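Local coordinates for VC0179-like protein (Escherichia coli, PDB 4XJ6), which probably joins two purine nucleotides into a cyclic dinucleotide, as a magnesium-dependent nucleotidyltransferase and bacterial homologue of cyclic GMP-AMP synthase, at residues P2-D14 and A376-N390. Residues are numbered along the deposited sequence; the frame is centred on the assembly and turned at random.
Sequences PWDFNNYYSHNMD and AEQSESREEALRKIN
Tyr8 OH donates to Asn390 OD1 at 2.5 Å, nearly in line with the carbonyl bond (C=O...O angle 171°), and the oxygen lies at the edge of the phenol ring, in its plane. Asn390 ND2 is held in turn by Val397 O, so both ends of the amide are bonded and its rotation is fixed. Ile389 touches both aromatic rings: CD1 sits over one face of Phe5, 3.8 Å from the ring centroid, while CG2 packs 3.6 Å from Tyr8 CZ. CG1 anti to the backbone N (chi1 -168°) sets CD1 over the Phe5 ring. Leu386 CD1 meets the Tyr8 ring edge, 3.6 Å from CE1. At the other end, Trp3 is tied down twice where helix 357-377 gives way to helix 382-393: its N reaches Glu377 O in the carbonyl plane (2.9 Å), and NE1 donates to Ser379 O (2.7 Å) less straight, at an N-H...O angle of 141°, tilted from the carbonyl plane. Arg382 CB lies over one indole face, near CH2. Strand 3-4 also pairs antiparallel with strand 404-405, so the contact joins both chain ends within the cyclic GMP-AMP synthase C-terminal domain, with Tyr9 stacked on Phe281 and touching helix 318-335.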
loop_
_atom_site.group_PDB
_atom_site.type_symbol
_atom_site.label_atom_id
_atom_site.label_comp_id
_atom_site.label_asym_id
_atom_site.label_seq_id
_atom_site.Cartn_x
_atom_site.Cartn_y
_atom_site.Cartn_z
ATOM N N PRO A 2 -20.921 33.068 1.597
ATOM C CA PRO A 2 -20.113 31.993 1.013
ATOM C C PRO A 2 -20.764 30.623 1.191
ATOM O O PRO A 2 -21.675 30.466 2.005
ATOM C CB PRO A 2 -18.799 32.078 1.790
ATOM C CG PRO A 2 -19.159 32.734 3.082
ATOM C CD PRO A 2 -20.253 33.704 2.746
ATOM N N TRP A 3 -20.298 29.641 0.427
ATOM C CA TRP A 3 -20.905 28.314 0.446
ATOM C C TRP A 3 -20.270 27.385 1.472
ATOM O O TRP A 3 -19.055 27.382 1.660
ATOM C CB TRP A 3 -20.821 27.669 -0.936
ATOM C CG TRP A 3 -21.549 28.419 -2.006
ATOM C CD1 TRP A 3 -20.996 29.126 -3.031
ATOM C CD2 TRP A 3 -22.969 28.537 -2.158
ATOM N NE1 TRP A 3 -21.977 29.675 -3.811
ATOM C CE2 TRP A 3 -23.198 29.331 -3.297
ATOM C CE3 TRP A 3 -24.065 28.050 -1.440
ATOM C CZ2 TRP A 3 -24.482 29.648 -3.739
ATOM C CZ3 TRP A 3 -25.340 28.367 -1.878
ATOM C CH2 TRP A 3 -25.538 29.159 -3.018
ATOM N N ASP A 4 -21.111 26.594 2.129
ATOM C CA ASP A 4 -20.650 25.552 3.037
ATOM C C ASP A 4 -20.603 24.226 2.283
ATOM O O ASP A 4 -21.491 23.929 1.484
ATOM C CB ASP A 4 -21.566 25.459 4.263
ATOM C CG ASP A 4 -21.161 24.352 5.221
ATOM O OD1 ASP A 4 -19.987 23.929 5.201
ATOM O OD2 ASP A 4 -22.023 23.910 6.006
ATOM N N PHE A 5 -19.559 23.440 2.527
ATOM C CA PHE A 5 -19.354 22.197 1.788
ATOM C C PHE A 5 -19.399 20.956 2.680
ATOM O O PHE A 5 -19.003 19.872 2.254
ATOM C CB PHE A 5 -18.017 22.244 1.034
ATOM C CG PHE A 5 -18.032 23.136 -0.175
ATOM C CD1 PHE A 5 -18.532 22.675 -1.381
ATOM C CD2 PHE A 5 -17.543 24.431 -0.109
ATOM C CE1 PHE A 5 -18.550 23.489 -2.497
ATOM C CE2 PHE A 5 -17.558 25.250 -1.224
ATOM C CZ PHE A 5 -18.062 24.776 -2.420
ATOM N N ASN A 6 -19.887 21.114 3.907
ATOM C CA ASN A 6 -19.943 20.007 4.861
ATOM C C ASN A 6 -20.761 18.815 4.363
ATOM O O ASN A 6 -20.409 17.660 4.613
ATOM C CB ASN A 6 -20.504 20.492 6.198
ATOM C CG ASN A 6 -19.484 21.270 7.007
ATOM O OD1 ASN A 6 -18.281 21.034 6.903
ATOM N ND2 ASN A 6 -19.964 22.204 7.821
ATOM N N ASN A 7 -21.851 19.100 3.659
ATOM C CA ASN A 7 -22.679 18.045 3.081
ATOM C C ASN A 7 -22.096 17.511 1.776
ATOM O O ASN A 7 -22.279 16.341 1.446
ATOM C CB ASN A 7 -24.110 18.542 2.860
ATOM C CG ASN A 7 -24.995 18.324 4.075
ATOM O OD1 ASN A 7 -25.573 17.252 4.253
ATOM N ND2 ASN A 7 -25.099 19.342 4.921
ATOM N N TYR A 8 -21.403 18.374 1.038
ATOM C CA TYR A 8 -20.659 17.946 -0.141
ATOM C C TYR A 8 -19.680 16.854 0.262
ATOM O O TYR A 8 -19.529 15.848 -0.428
ATOM C CB TYR A 8 -19.920 19.131 -0.774
ATOM C CG TYR A 8 -18.867 18.750 -1.798
ATOM C CD1 TYR A 8 -19.180 18.665 -3.149
ATOM C CD2 TYR A 8 -17.556 18.489 -1.414
ATOM C CE1 TYR A 8 -18.221 18.322 -4.087
ATOM C CE2 TYR A 8 -16.591 18.143 -2.344
ATOM C CZ TYR A 8 -16.931 18.062 -3.681
ATOM O OH TYR A 8 -15.978 17.722 -4.614
ATOM N N TYR A 9 -19.033 17.059 1.404
ATOM C CA TYR A 9 -18.009 16.145 1.893
ATOM C C TYR A 9 -18.570 14.859 2.504
ATOM O O TYR A 9 -18.083 13.764 2.212
ATOM C CB TYR A 9 -17.127 16.848 2.934
ATOM C CG TYR A 9 -16.120 17.824 2.358
ATOM C CD1 TYR A 9 -15.147 17.400 1.461
ATOM C CD2 TYR A 9 -16.122 19.159 2.738
ATOM C CE1 TYR A 9 -14.221 18.281 0.942
ATOM C CE2 TYR A 9 -15.198 20.053 2.223
ATOM C CZ TYR A 9 -14.249 19.606 1.327
ATOM O OH TYR A 9 -13.321 20.478 0.806
ATOM N N SER A 10 -19.590 14.990 3.347
ATOM C CA SER A 10 -19.948 13.910 4.263
ATOM C C SER A 10 -21.366 13.348 4.151
ATOM O O SER A 10 -21.727 12.460 4.922
ATOM C CB SER A 10 -19.735 14.385 5.699
ATOM O OG SER A 10 -20.612 15.456 5.993
ATOM N N HIS A 11 -22.171 13.851 3.219
ATOM C CA HIS A 11 -23.547 13.370 3.106
ATOM C C HIS A 11 -23.573 11.909 2.671
ATOM O O HIS A 11 -22.790 11.496 1.818
ATOM C CB HIS A 11 -24.348 14.225 2.122
ATOM C CG HIS A 11 -25.831 14.066 2.253
ATOM N ND1 HIS A 11 -26.599 13.426 1.304
ATOM C CD2 HIS A 11 -26.686 14.459 3.226
ATOM C CE1 HIS A 11 -27.864 13.435 1.685
ATOM N NE2 HIS A 11 -27.945 14.055 2.848
ATOM N N ASN A 12 -24.466 11.125 3.267
ATOM C CA ASN A 12 -24.558 9.709 2.938
ATOM C C ASN A 12 -24.979 9.477 1.489
ATOM O O ASN A 12 -25.724 10.269 0.913
ATOM C CB ASN A 12 -25.527 9.004 3.894
ATOM C CG ASN A 12 -26.840 9.748 4.056
ATOM O OD1 ASN A 12 -27.154 10.659 3.289
ATOM N ND2 ASN A 12 -27.617 9.360 5.059
ATOM N N MET A 13 -24.460 8.398 0.909
ATOM C CA MET A 13 -24.795 7.952 -0.447
ATOM C C MET A 13 -24.366 8.906 -1.570
ATOM O O MET A 13 -23.852 8.453 -2.592
ATOM C CB MET A 13 -26.298 7.671 -0.554
ATOM C CG MET A 13 -26.757 6.486 0.282
ATOM S SD MET A 13 -25.827 4.978 -0.074
ATOM C CE MET A 13 -26.304 4.663 -1.772
ATOM N N ASP A 14 -24.563 10.211 -1.399
ATOM C CA ASP A 14 -24.244 11.147 -2.478
ATOM C C ASP A 14 -23.085 12.098 -2.171
ATOM O O ASP A 14 -22.619 12.813 -3.059
ATOM C CB ASP A 14 -25.484 11.961 -2.851
ATOM C CG ASP A 14 -26.174 12.564 -1.646
ATOM O OD1 ASP A 14 -25.553 12.626 -0.565
ATOM O OD2 ASP A 14 -27.343 12.985 -1.782
ATOM N N ALA A 376 -14.389 28.106 -5.019
ATOM C CA ALA A 376 -15.630 27.353 -4.896
ATOM C C ALA A 376 -16.527 27.985 -3.838
ATOM O O ALA A 376 -17.715 28.213 -4.068
ATOM C CB ALA A 376 -15.339 25.901 -4.548
ATOM N N GLU A 377 -15.936 28.257 -2.679
ATOM C CA GLU A 377 -16.618 28.893 -1.561
ATOM C C GLU A 377 -17.248 30.231 -1.949
ATOM O O GLU A 377 -18.318 30.596 -1.459
ATOM C CB GLU A 377 -15.624 29.080 -0.412
ATOM C CG GLU A 377 -16.094 29.982 0.706
ATOM C CD GLU A 377 -15.087 30.063 1.835
ATOM O OE1 GLU A 377 -14.649 29.000 2.325
ATOM O OE2 GLU A 377 -14.729 31.192 2.229
ATOM N N GLN A 378 -16.583 30.949 -2.849
ATOM C CA GLN A 378 -17.017 32.286 -3.234
ATOM C C GLN A 378 -17.641 32.324 -4.628
ATOM O O GLN A 378 -17.872 33.399 -5.179
ATOM C CB GLN A 378 -15.839 33.257 -3.157
ATOM C CG GLN A 378 -15.373 33.534 -1.735
ATOM C CD GLN A 378 -13.966 34.089 -1.679
ATOM O OE1 GLN A 378 -13.008 33.422 -2.066
ATOM N NE2 GLN A 378 -13.833 35.319 -1.196
ATOM N N SER A 379 -17.909 31.149 -5.192
ATOM C CA SER A 379 -18.619 31.058 -6.463
ATOM C C SER A 379 -20.006 31.674 -6.332
ATOM O O SER A 379 -20.677 31.505 -5.314
ATOM C CB SER A 379 -18.731 29.606 -6.928
ATOM O OG SER A 379 -17.456 29.060 -7.215
ATOM N N GLU A 380 -20.435 32.387 -7.367
ATOM C CA GLU A 380 -21.696 33.114 -7.321
ATOM C C GLU A 380 -22.901 32.177 -7.352
ATOM O O GLU A 380 -23.905 32.428 -6.687
ATOM C CB GLU A 380 -21.772 34.112 -8.477
ATOM C CG GLU A 380 -22.142 35.522 -8.049
ATOM C CD GLU A 380 -21.515 36.575 -8.942
ATOM O OE1 GLU A 380 -22.017 36.779 -10.066
ATOM O OE2 GLU A 380 -20.513 37.192 -8.520
ATOM N N SER A 381 -22.800 31.099 -8.124
ATOM C CA SER A 381 -23.894 30.137 -8.216
ATOM C C SER A 381 -23.523 28.812 -7.562
ATOM O O SER A 381 -22.348 28.520 -7.340
ATOM C CB SER A 381 -24.293 29.904 -9.676
ATOM O OG SER A 381 -23.666 28.748 -10.200
ATOM N N ARG A 382 -24.542 28.014 -7.266
ATOM C CA ARG A 382 -24.368 26.738 -6.585
ATOM C C ARG A 382 -23.753 25.677 -7.495
ATOM O O ARG A 382 -22.917 24.884 -7.058
ATOM C CB ARG A 382 -25.714 26.258 -6.044
ATOM C CG ARG A 382 -25.691 24.895 -5.392
ATOM C CD ARG A 382 -26.612 24.860 -4.181
ATOM N NE ARG A 382 -27.741 25.777 -4.309
ATOM C CZ ARG A 382 -28.724 25.879 -3.418
ATOM N NH1 ARG A 382 -28.723 25.114 -2.332
ATOM N NH2 ARG A 382 -29.713 26.742 -3.614
ATOM N N GLU A 383 -24.163 25.665 -8.760
ATOM C CA GLU A 383 -23.615 24.708 -9.712
ATOM C C GLU A 383 -22.171 25.071 -10.039
ATOM O O GLU A 383 -21.361 24.205 -10.366
ATOM C CB GLU A 383 -24.458 24.654 -10.992
ATOM C CG GLU A 383 -24.264 25.829 -11.937
ATOM C CD GLU A 383 -24.794 25.544 -13.327
ATOM O OE1 GLU A 383 -25.452 24.498 -13.507
ATOM O OE2 GLU A 383 -24.546 26.358 -14.242
ATOM N N GLU A 384 -21.858 26.359 -9.936
ATOM C CA GLU A 384 -20.512 26.843 -10.196
ATOM C C GLU A 384 -19.570 26.413 -9.080
ATOM O O GLU A 384 -18.402 26.103 -9.321
ATOM C CB GLU A 384 -20.509 28.365 -10.341
ATOM C CG GLU A 384 -19.130 28.962 -10.519
ATOM C CD GLU A 384 -19.138 30.475 -10.493
ATOM O OE1 GLU A 384 -20.207 31.077 -10.731
ATOM O OE2 GLU A 384 -18.068 31.062 -10.229
ATOM N N ALA A 385 -20.090 26.395 -7.857
ATOM C CA ALA A 385 -19.316 25.979 -6.696
ATOM C C ALA A 385 -18.925 24.511 -6.808
ATOM O O ALA A 385 -17.799 24.131 -6.490
ATOM C CB ALA A 385 -20.106 26.225 -5.417
ATOM N N LEU A 386 -19.866 23.694 -7.270
ATOM C CA LEU A 386 -19.641 22.259 -7.407
ATOM C C LEU A 386 -18.573 21.962 -8.447
ATOM O O LEU A 386 -17.630 21.218 -8.180
ATOM C CB LEU A 386 -20.939 21.543 -7.776
ATOM C CG LEU A 386 -20.793 20.061 -8.124
ATOM C CD1 LEU A 386 -20.282 19.270 -6.926
ATOM C CD2 LEU A 386 -22.110 19.494 -8.627
ATOM N N ARG A 387 -18.726 22.546 -9.633
ATOM C CA ARG A 387 -17.755 22.380 -10.711
ATOM C C ARG A 387 -16.361 22.849 -10.305
ATOM O O ARG A 387 -15.355 22.322 -10.782
ATOM C CB ARG A 387 -18.198 23.143 -11.960
ATOM C CG ARG A 387 -19.399 22.554 -12.680
ATOM C CD ARG A 387 -19.528 23.155 -14.070
ATOM N NE ARG A 387 -19.451 24.613 -14.031
ATOM C CZ ARG A 387 -20.508 25.414 -13.955
ATOM N NH1 ARG A 387 -21.730 24.898 -13.917
ATOM N NH2 ARG A 387 -20.346 26.730 -13.920
ATOM N N LYS A 388 -16.305 23.844 -9.427
ATOM C CA LYS A 388 -15.031 24.420 -9.024
ATOM C C LYS A 388 -14.300 23.515 -8.037
ATOM O O LYS A 388 -13.123 23.210 -8.220
ATOM C CB LYS A 388 -15.237 25.802 -8.413
ATOM C CG LYS A 388 -13.983 26.652 -8.432
ATOM C CD LYS A 388 -13.515 26.851 -9.862
ATOM C CE LYS A 388 -12.068 27.301 -9.922
ATOM N NZ LYS A 388 -11.631 27.618 -11.311
ATOM N N ILE A 389 -15.000 23.087 -6.990
ATOM C CA ILE A 389 -14.397 22.229 -5.971
ATOM C C ILE A 389 -14.119 20.836 -6.536
ATOM O O ILE A 389 -13.271 20.104 -6.024
ATOM C CB ILE A 389 -15.296 22.122 -4.721
ATOM C CG1 ILE A 389 -14.536 21.480 -3.559
ATOM C CG2 ILE A 389 -16.566 21.352 -5.042
ATOM C CD1 ILE A 389 -15.229 21.606 -2.225
ATOM N N ASN A 390 -14.831 20.478 -7.602
ATOM C CA ASN A 390 -14.611 19.205 -8.279
ATOM C C ASN A 390 -13.387 19.249 -9.184
ATOM O O ASN A 390 -13.015 18.243 -9.785
ATOM C CB ASN A 390 -15.845 18.802 -9.088
ATOM C CG ASN A 390 -16.887 18.092 -8.247
ATOM O OD1 ASN A 390 -16.715 17.919 -7.040
ATOM N ND2 ASN A 390 -17.979 17.678 -8.881
#